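PDB 2A2U: protein (alpha-2u-globulin) from Rattus norvegicus, which probably binds small hydrophobic molecules inside a lipocalin beta-barrel, and is known for its complex with a hyaline droplet inducer. Local coordinates for residues A[33-47]-A[131-145]. Numbering follows the deposited sequence.
Sequences KLNGDWFSIVVASNK and ETFQLMVLYGRTKDL
The guanidinium of Arg141 lies flat over one face of the Trp38 indole, centres 4.0 Å apart and planes inclined by 24°, an offset stack set toward the rim of the ring. Chi1 (-49°) sets CG over the six-membered ring, a CH-pi contact, and bends at chi2 and chi3 bring the guanidinium down on the indole. Backbone carbonyls meet the guanidinium edge: NH2 donates to Asn35 O at 2.7 Å, close to the guanidinium plane but above the plane of the Asn35 carbonyl, and NH1 bonds to Tyr116 O and, weakly, to Lys33 O. The indole is fixed in turn by its NE1, which gives a nearly straight bond of 2.7 Å to Leu34 O. This is the lipocalin signature: the Gly-X-Trp of the first strand under an arginine that follows strand 131-140, the eighth of the barrel. Strands 36-44 and 131-140 pair antiparallel and help close the barrel, interrupted by a classic bulge at which Ile41 and Val42 both face Leu138. Ile41 N binds Leu138 O at 3.1 Å, whereas the bond from Val42 N is weak. Phe39 receives Lys143 CG over one ring face, 4.1 Å from the centroid. Val42, Ala44 and Met136 lie under helix 147-158; on the opposite face Val43 and Val137 touch through their CG1 methyls at 3.6 Å, and Ser40 OG, hydrogen-bonded to Met61 N and Val59 O, approaches Tyr139 CE1. Beyond Ala44, Ser45 OG stands anti to its own N (chi1 180°), donates to Gln134 O at 2.8 Å and accepts from Lys47 N in an ST turn.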
ATOM      1  N   LYS A  33      14.585 -16.461  12.414  1.00 23.14           N
ATOM      2  CA  LYS A  33      15.568 -17.286  11.724  1.00 23.14           C
ATOM      3  C   LYS A  33      15.266 -17.554  10.261  1.00 23.14           C
ATOM      4  O   LYS A  33      16.065 -18.184   9.572  1.00 23.14           O
ATOM      5  CB  LYS A  33      15.737 -18.607  12.451  1.00 54.80           C
ATOM      6  CG  LYS A  33      16.365 -18.476  13.802  1.00 54.80           C
ATOM      7  CD  LYS A  33      16.387 -19.816  14.469  1.00 54.80           C
ATOM      8  CE  LYS A  33      17.064 -19.743  15.811  1.00 54.80           C
ATOM      9  NZ  LYS A  33      16.943 -21.048  16.522  1.00 54.80           N
ATOM     10  N   LEU A  34      14.101 -17.115   9.796  1.00 19.17           N
ATOM     11  CA  LEU A  34      13.704 -17.306   8.404  1.00 19.17           C
ATOM     12  C   LEU A  34      14.317 -16.232   7.512  1.00 19.17           C
ATOM     13  O   LEU A  34      14.229 -16.304   6.292  1.00 19.17           O
ATOM     14  CB  LEU A  34      12.184 -17.273   8.286  1.00 25.46           C
ATOM     15  CG  LEU A  34      11.426 -18.394   8.992  1.00 25.46           C
ATOM     16  CD1 LEU A  34       9.945 -18.135   8.895  1.00 25.46           C
ATOM     17  CD2 LEU A  34      11.770 -19.728   8.349  1.00 25.46           C
ATOM     18  N   ASN A  35      14.947 -15.241   8.135  1.00 17.95           N
ATOM     19  CA  ASN A  35      15.584 -14.151   7.412  1.00 17.95           C
ATOM     20  C   ASN A  35      16.656 -14.695   6.484  1.00 17.95           C
ATOM     21  O   ASN A  35      17.373 -15.620   6.845  1.00 17.95           O
ATOM     22  CB  ASN A  35      16.230 -13.173   8.396  1.00 60.27           C
ATOM     23  CG  ASN A  35      15.767 -11.745   8.194  1.00 60.27           C
ATOM     24  OD1 ASN A  35      15.729 -10.958   9.138  1.00 60.27           O
ATOM     25  ND2 ASN A  35      15.394 -11.407   6.967  1.00 60.27           N
ATOM     26  N   GLY A  36      16.743 -14.153   5.276  1.00 18.14           N
ATOM     27  CA  GLY A  36      17.774 -14.610   4.365  1.00 18.14           C
ATOM     28  C   GLY A  36      17.293 -15.025   2.999  1.00 18.14           C
ATOM     29  O   GLY A  36      16.140 -14.832   2.651  1.00 18.14           O
ATOM     30  N   ASP A  37      18.193 -15.603   2.223  1.00 19.36           N
ATOM     31  CA  ASP A  37      17.883 -16.043   0.880  1.00 19.36           C
ATOM     32  C   ASP A  37      17.221 -17.397   0.829  1.00 19.36           C
ATOM     33  O   ASP A  37      17.590 -18.305   1.575  1.00 19.36           O
ATOM     34  CB  ASP A  37      19.147 -16.067   0.043  1.00 39.16           C
ATOM     35  CG  ASP A  37      19.743 -14.699  -0.123  1.00 39.16           C
ATOM     36  OD1 ASP A  37      19.089 -13.830  -0.725  1.00 39.16           O
ATOM     37  OD2 ASP A  37      20.863 -14.471   0.358  1.00 39.16           O
ATOM     38  N   TRP A  38      16.229 -17.516  -0.047  1.00 15.02           N
ATOM     39  CA  TRP A  38      15.498 -18.760  -0.227  1.00 15.02           C
ATOM     40  C   TRP A  38      15.268 -18.957  -1.700  1.00 15.02           C
ATOM     41  O   TRP A  38      15.272 -17.995  -2.448  1.00 15.02           O
ATOM     42  CB  TRP A  38      14.155 -18.703   0.488  1.00  2.00           C
ATOM     43  CG  TRP A  38      14.274 -18.651   1.969  1.00  2.00           C
ATOM     44  CD1 TRP A  38      14.329 -17.526   2.748  1.00  2.00           C
ATOM     45  CD2 TRP A  38      14.347 -19.766   2.855  1.00  2.00           C
ATOM     46  NE1 TRP A  38      14.424 -17.887   4.070  1.00  2.00           N
ATOM     47  CE2 TRP A  38      14.438 -19.251   4.171  1.00  2.00           C
ATOM     48  CE3 TRP A  38      14.342 -21.158   2.675  1.00  2.00           C
ATOM     49  CZ2 TRP A  38      14.528 -20.088   5.304  1.00  2.00           C
ATOM     50  CZ3 TRP A  38      14.433 -21.993   3.806  1.00  2.00           C
ATOM     51  CH2 TRP A  38      14.522 -21.448   5.103  1.00  2.00           C
ATOM     52  N   PHE A  39      15.072 -20.203  -2.117  1.00 18.72           N
ATOM     53  CA  PHE A  39      14.846 -20.522  -3.522  1.00 18.72           C
ATOM     54  C   PHE A  39      13.595 -21.359  -3.629  1.00 18.72           C
ATOM     55  O   PHE A  39      13.277 -22.107  -2.709  1.00 18.72           O
ATOM     56  CB  PHE A  39      16.000 -21.345  -4.081  1.00 43.21           C
ATOM     57  CG  PHE A  39      17.293 -20.615  -4.129  1.00 43.21           C
ATOM     58  CD1 PHE A  39      18.133 -20.587  -3.028  1.00 43.21           C
ATOM     59  CD2 PHE A  39      17.678 -19.959  -5.284  1.00 43.21           C
ATOM     60  CE1 PHE A  39      19.337 -19.914  -3.076  1.00 43.21           C
ATOM     61  CE2 PHE A  39      18.884 -19.283  -5.344  1.00 43.21           C
ATOM     62  CZ  PHE A  39      19.715 -19.260  -4.236  1.00 43.21           C
ATOM     63  N   SER A  40      12.891 -21.239  -4.751  1.00 26.13           N
ATOM     64  CA  SER A  40      11.678 -22.011  -4.987  1.00 26.13           C
ATOM     65  C   SER A  40      12.075 -23.389  -5.480  1.00 26.13           C
ATOM     66  O   SER A  40      12.742 -23.512  -6.504  1.00 26.13           O
ATOM     67  CB  SER A  40      10.791 -21.315  -6.017  1.00 26.29           C
ATOM     68  OG  SER A  40      10.159 -20.195  -5.432  1.00 26.29           O
ATOM     69  N   ILE A  41      11.664 -24.419  -4.748  1.00 26.89           N
ATOM     70  CA  ILE A  41      11.997 -25.788  -5.104  1.00 26.89           C
ATOM     71  C   ILE A  41      10.807 -26.558  -5.690  1.00 26.89           C
ATOM     72  O   ILE A  41      10.889 -27.070  -6.807  1.00 26.89           O
ATOM     73  CB  ILE A  41      12.582 -26.544  -3.886  1.00 20.61           C
ATOM     74  CG1 ILE A  41      13.650 -25.690  -3.182  1.00 20.61           C
ATOM     75  CG2 ILE A  41      13.158 -27.878  -4.322  1.00 20.61           C
ATOM     76  CD1 ILE A  41      14.796 -25.215  -4.072  1.00 20.61           C
ATOM     77  N   VAL A  42       9.708 -26.642  -4.943  1.00 27.94           N
ATOM     78  CA  VAL A  42       8.514 -27.359  -5.395  1.00 27.94           C
ATOM     79  C   VAL A  42       7.254 -26.590  -5.011  1.00 27.94           C
ATOM     80  O   VAL A  42       7.141 -26.095  -3.891  1.00 27.94           O
ATOM     81  CB  VAL A  42       8.431 -28.769  -4.750  1.00 16.89           C
ATOM     82  CG1 VAL A  42       7.198 -29.495  -5.218  1.00 16.89           C
ATOM     83  CG2 VAL A  42       9.664 -29.576  -5.079  1.00 16.89           C
ATOM     84  N   VAL A  43       6.334 -26.451  -5.963  1.00 28.26           N
ATOM     85  CA  VAL A  43       5.055 -25.776  -5.730  1.00 28.26           C
ATOM     86  C   VAL A  43       3.961 -26.778  -6.063  1.00 28.26           C
ATOM     87  O   VAL A  43       4.102 -27.562  -6.992  1.00 28.26           O
ATOM     88  CB  VAL A  43       4.863 -24.515  -6.618  1.00 19.11           C
ATOM     89  CG1 VAL A  43       5.929 -23.495  -6.318  1.00 19.11           C
ATOM     90  CG2 VAL A  43       4.894 -24.881  -8.081  1.00 19.11           C
ATOM     91  N   ALA A  44       2.869 -26.753  -5.313  1.00 27.23           N
ATOM     92  CA  ALA A  44       1.788 -27.687  -5.555  1.00 27.23           C
ATOM     93  C   ALA A  44       0.449 -27.043  -5.274  1.00 27.23           C
ATOM     94  O   ALA A  44       0.271 -26.397  -4.241  1.00 27.23           O
ATOM     95  CB  ALA A  44       1.960 -28.903  -4.683  1.00 14.67           C
ATOM     96  N   SER A  45      -0.481 -27.206  -6.208  1.00 31.69           N
ATOM     97  CA  SER A  45      -1.829 -26.666  -6.072  1.00 31.69           C
ATOM     98  C   SER A  45      -2.757 -27.497  -6.919  1.00 31.69           C
ATOM     99  O   SER A  45      -2.384 -27.889  -8.022  1.00 31.69           O
ATOM    100  CB  SER A  45      -1.894 -25.219  -6.562  1.00 29.79           C
ATOM    101  OG  SER A  45      -3.210 -24.702  -6.426  1.00 29.79           O
ATOM    102  N   ASN A  46      -3.955 -27.780  -6.418  1.00 56.88           N
ATOM    103  CA  ASN A  46      -4.906 -28.553  -7.207  1.00 56.88           C
ATOM    104  C   ASN A  46      -5.442 -27.695  -8.355  1.00 56.88           C
ATOM    105  O   ASN A  46      -5.878 -28.230  -9.378  1.00 56.88           O
ATOM    106  CB  ASN A  46      -6.026 -29.130  -6.337  1.00 49.11           C
ATOM    107  CG  ASN A  46      -5.787 -30.603  -5.975  1.00 49.11           C
ATOM    108  OD1 ASN A  46      -4.881 -31.246  -6.505  1.00 49.11           O
ATOM    109  ND2 ASN A  46      -6.607 -31.138  -5.081  1.00 49.11           N
ATOM    110  N   LYS A  47      -5.375 -26.367  -8.191  1.00 35.38           N
ATOM    111  CA  LYS A  47      -5.787 -25.411  -9.230  1.00 35.38           C
ATOM    112  C   LYS A  47      -4.513 -25.184 -10.043  1.00 35.38           C
ATOM    113  O   LYS A  47      -3.955 -24.085 -10.079  1.00 35.38           O
ATOM    114  CB  LYS A  47      -6.289 -24.096  -8.613  1.00 62.90           C
ATOM    115  CG  LYS A  47      -6.992 -23.162  -9.608  1.00 62.90           C
ATOM    116  CD  LYS A  47      -8.184 -22.452  -8.959  1.00 62.90           C
ATOM    117  CE  LYS A  47      -9.092 -21.764  -9.982  1.00 62.90           C
ATOM    118  NZ  LYS A  47      -8.596 -20.440 -10.469  1.00 62.90           N
ATOM    119  N   GLU A 131     -14.326 -17.487  -5.077  1.00 35.09           N
ATOM    120  CA  GLU A 131     -13.563 -18.738  -5.107  1.00 35.09           C
ATOM    121  C   GLU A 131     -12.299 -18.780  -4.252  1.00 35.09           C
ATOM    122  O   GLU A 131     -11.681 -17.753  -3.962  1.00 35.09           O
ATOM    123  CB  GLU A 131     -13.192 -19.100  -6.542  1.00198.88           C
ATOM    124  CG  GLU A 131     -14.371 -19.479  -7.408  1.00198.88           C
ATOM    125  CD  GLU A 131     -13.985 -19.658  -8.857  1.00198.88           C
ATOM    126  OE1 GLU A 131     -12.783 -19.571  -9.186  1.00198.88           O
ATOM    127  OE2 GLU A 131     -14.887 -19.896  -9.682  1.00198.88           O
ATOM    128  N   THR A 132     -11.914 -20.002  -3.886  1.00 30.21           N
ATOM    129  CA  THR A 132     -10.723 -20.254  -3.089  1.00 30.21           C
ATOM    130  C   THR A 132      -9.934 -21.431  -3.651  1.00 30.21           C
ATOM    131  O   THR A 132     -10.435 -22.189  -4.478  1.00 30.21           O
ATOM    132  CB  THR A 132     -11.064 -20.612  -1.633  1.00 42.28           C
ATOM    133  OG1 THR A 132     -11.783 -21.848  -1.602  1.00 42.28           O
ATOM    134  CG2 THR A 132     -11.893 -19.527  -0.980  1.00 42.28           C
ATOM    135  N   PHE A 133      -8.684 -21.554  -3.217  1.00 25.75           N
ATOM    136  CA  PHE A 133      -7.818 -22.653  -3.623  1.00 25.75           C
ATOM    137  C   PHE A 133      -6.598 -22.720  -2.730  1.00 25.75           C
ATOM    138  O   PHE A 133      -6.164 -21.712  -2.180  1.00 25.75           O
ATOM    139  CB  PHE A 133      -7.436 -22.597  -5.122  1.00 21.50           C
ATOM    140  CG  PHE A 133      -6.397 -21.563  -5.480  1.00 21.50           C
ATOM    141  CD1 PHE A 133      -5.038 -21.829  -5.319  1.00 21.50           C
ATOM    142  CD2 PHE A 133      -6.774 -20.339  -6.019  1.00 21.50           C
ATOM    143  CE1 PHE A 133      -4.074 -20.888  -5.688  1.00 21.50           C
ATOM    144  CE2 PHE A 133      -5.820 -19.396  -6.389  1.00 21.50           C
ATOM    145  CZ  PHE A 133      -4.471 -19.671  -6.224  1.00 21.50           C
ATOM    146  N   GLN A 134      -6.117 -23.937  -2.513  1.00 28.08           N
ATOM    147  CA  GLN A 134      -4.944 -24.177  -1.692  1.00 28.08           C
ATOM    148  C   GLN A 134      -3.685 -24.127  -2.537  1.00 28.08           C
ATOM    149  O   GLN A 134      -3.700 -24.438  -3.729  1.00 28.08           O
ATOM    150  CB  GLN A 134      -5.025 -25.542  -1.026  1.00 44.98           C
ATOM    151  CG  GLN A 134      -6.024 -25.645   0.087  1.00 44.98           C
ATOM    152  CD  GLN A 134      -5.866 -26.942   0.835  1.00 44.98           C
ATOM    153  OE1 GLN A 134      -4.789 -27.246   1.339  1.00 44.98           O
ATOM    154  NE2 GLN A 134      -6.930 -27.734   0.889  1.00 44.98           N
ATOM    155  N   LEU A 135      -2.588 -23.761  -1.890  1.00 19.21           N
ATOM    156  CA  LEU A 135      -1.281 -23.687  -2.523  1.00 19.21           C
ATOM    157  C   LEU A 135      -0.242 -24.073  -1.479  1.00 19.21           C
ATOM    158  O   LEU A 135      -0.312 -23.614  -0.349  1.00 19.21           O
ATOM    159  CB  LEU A 135      -0.986 -22.272  -2.996  1.00 21.49           C
ATOM    160  CG  LEU A 135       0.422 -22.165  -3.569  1.00 21.49           C
ATOM    161  CD1 LEU A 135       0.453 -22.805  -4.930  1.00 21.49           C
ATOM    162  CD2 LEU A 135       0.817 -20.732  -3.686  1.00 21.49           C
ATOM    163  N   MET A 136       0.703 -24.930  -1.847  1.00 20.90           N
ATOM    164  CA  MET A 136       1.754 -25.335  -0.927  1.00 20.90           C
ATOM    165  C   MET A 136       3.102 -25.206  -1.594  1.00 20.90           C
ATOM    166  O   MET A 136       3.270 -25.594  -2.740  1.00 20.90           O
ATOM    167  CB  MET A 136       1.520 -26.751  -0.415  1.00 27.96           C
ATOM    168  CG  MET A 136       0.591 -26.764   0.760  1.00 27.96           C
ATOM    169  SD  MET A 136       0.302 -28.369   1.423  1.00 27.96           S
ATOM    170  CE  MET A 136       1.823 -28.676   2.246  1.00 27.96           C
ATOM    171  N   VAL A 137       4.051 -24.601  -0.899  1.00 18.57           N
ATOM    172  CA  VAL A 137       5.377 -24.423  -1.470  1.00 18.57           C
ATOM    173  C   VAL A 137       6.492 -24.857  -0.542  1.00 18.57           C
ATOM    174  O   VAL A 137       6.363 -24.803   0.688  1.00 18.57           O
ATOM    175  CB  VAL A 137       5.632 -22.955  -1.878  1.00 19.48           C
ATOM    176  CG1 VAL A 137       4.761 -22.575  -3.043  1.00 19.48           C
ATOM    177  CG2 VAL A 137       5.337 -22.040  -0.722  1.00 19.48           C
ATOM    178  N   LEU A 138       7.575 -25.323  -1.160  1.00 17.40           N
ATOM    179  CA  LEU A 138       8.765 -25.750  -0.447  1.00 17.40           C
ATOM    180  C   LEU A 138       9.892 -24.840  -0.906  1.00 17.40           C
ATOM    181  O   LEU A 138      10.125 -24.709  -2.103  1.00 17.40           O
ATOM    182  CB  LEU A 138       9.108 -27.206  -0.778  1.00  9.55           C
ATOM    183  CG  LEU A 138      10.436 -27.758  -0.256  1.00  9.55           C
ATOM    184  CD1 LEU A 138      10.445 -27.702   1.252  1.00  9.55           C
ATOM    185  CD2 LEU A 138      10.627 -29.183  -0.728  1.00  9.55           C
ATOM    186  N   TYR A 139      10.519 -24.148   0.042  1.00 23.10           N
ATOM    187  CA  TYR A 139      11.645 -23.266  -0.252  1.00 23.10           C
ATOM    188  C   TYR A 139      12.883 -23.863   0.374  1.00 23.10           C
ATOM    189  O   TYR A 139      12.815 -24.444   1.461  1.00 23.10           O
ATOM    190  CB  TYR A 139      11.440 -21.877   0.348  1.00 23.52           C
ATOM    191  CG  TYR A 139      10.353 -21.087  -0.308  1.00 23.52           C
ATOM    192  CD1 TYR A 139      10.090 -21.236  -1.659  1.00 23.52           C
ATOM    193  CD2 TYR A 139       9.579 -20.194   0.425  1.00 23.52           C
ATOM    194  CE1 TYR A 139       9.088 -20.519  -2.269  1.00 23.52           C
ATOM    195  CE2 TYR A 139       8.571 -19.470  -0.175  1.00 23.52           C
ATOM    196  CZ  TYR A 139       8.331 -19.640  -1.521  1.00 23.52           C
ATOM    197  OH  TYR A 139       7.333 -18.938  -2.142  1.00 23.52           O
ATOM    198  N   GLY A 140      14.010 -23.716  -0.309  1.00 22.22           N
ATOM    199  CA  GLY A 140      15.253 -24.237   0.215  1.00 22.22           C
ATOM    200  C   GLY A 140      16.252 -23.115   0.239  1.00 22.22           C
ATOM    201  O   GLY A 140      16.107 -22.178  -0.537  1.00 22.22           O
ATOM    202  N   ARG A 141      17.231 -23.172   1.140  1.00 28.91           N
ATOM    203  CA  ARG A 141      18.254 -22.126   1.206  1.00 28.91           C
ATOM    204  C   ARG A 141      19.261 -22.336   0.072  1.00 28.91           C
ATOM    205  O   ARG A 141      20.088 -21.466  -0.220  1.00 28.91           O
ATOM    206  CB  ARG A 141      18.962 -22.145   2.555  1.00 27.25           C
ATOM    207  CG  ARG A 141      18.006 -22.185   3.711  1.00 27.25           C
ATOM    208  CD  ARG A 141      18.479 -21.345   4.866  1.00 27.25           C
ATOM    209  NE  ARG A 141      18.277 -19.924   4.630  1.00 27.25           N
ATOM    210  CZ  ARG A 141      17.825 -19.073   5.548  1.00 27.25           C
ATOM    211  NH1 ARG A 141      17.518 -19.490   6.770  1.00 27.25           N
ATOM    212  NH2 ARG A 141      17.702 -17.788   5.245  1.00 27.25           N
ATOM    213  N   THR A 142      19.138 -23.491  -0.580  1.00 27.06           N
ATOM    214  CA  THR A 142      19.979 -23.896  -1.700  1.00 27.06           C
ATOM    215  C   THR A 142      19.131 -24.026  -2.955  1.00 27.06           C
ATOM    216  O   THR A 142      17.920 -24.203  -2.859  1.00 27.06           O
ATOM    217  CB  THR A 142      20.653 -25.246  -1.407  1.00 30.11           C
ATOM    218  OG1 THR A 142      19.699 -26.162  -0.853  1.00 30.11           O
ATOM    219  CG2 THR A 142      21.770 -25.057  -0.417  1.00 30.11           C
ATOM    220  N   LYS A 143      19.767 -23.947  -4.123  1.00 26.69           N
ATOM    221  CA  LYS A 143      19.065 -24.043  -5.402  1.00 26.69           C
ATOM    222  C   LYS A 143      18.253 -25.320  -5.561  1.00 26.69           C
ATOM    223  O   LYS A 143      17.318 -25.371  -6.352  1.00 26.69           O
ATOM    224  CB  LYS A 143      20.029 -23.864  -6.574  1.00 86.48           C
ATOM    225  CG  LYS A 143      20.193 -22.418  -7.004  1.00 86.48           C
ATOM    226  CD  LYS A 143      21.258 -22.276  -8.079  1.00 86.48           C
ATOM    227  CE  LYS A 143      21.374 -20.837  -8.567  1.00 86.48           C
ATOM    228  NZ  LYS A 143      22.614 -20.606  -9.369  1.00 86.48           N
ATOM    229  N   ASP A 144      18.606 -26.349  -4.804  1.00 20.32           N
ATOM    230  CA  ASP A 144      17.870 -27.604  -4.847  1.00 20.32           C
ATOM    231  C   ASP A 144      17.937 -28.251  -3.466  1.00 20.32           C
ATOM    232  O   ASP A 144      18.725 -27.844  -2.618  1.00 20.32           O
ATOM    233  CB  ASP A 144      18.417 -28.546  -5.925  1.00 48.02           C
ATOM    234  CG  ASP A 144      17.459 -29.695  -6.249  1.00 48.02           C
ATOM    235  OD1 ASP A 144      16.290 -29.654  -5.825  1.00 48.02           O
ATOM    236  OD2 ASP A 144      17.869 -30.645  -6.944  1.00 48.02           O
ATOM    237  N   LEU A 145      17.072 -29.223  -3.221  1.00 27.83           N
ATOM    238  CA  LEU A 145      17.047 -29.882  -1.934  1.00 27.83           C
ATOM    239  C   LEU A 145      17.065 -31.386  -2.036  1.00 27.83           C
ATOM    240  O   LEU A 145      16.817 -31.961  -3.096  1.00 27.83           O
ATOM    241  CB  LEU A 145      15.811 -29.461  -1.141  1.00 21.43           C
ATOM    242  CG  LEU A 145      15.757 -28.074  -0.522  1.00 21.43           C
ATOM    243  CD1 LEU A 145      14.337 -27.841  -0.063  1.00 21.43           C
ATOM    244  CD2 LEU A 145      16.727 -27.956   0.636  1.00 21.43           C
TER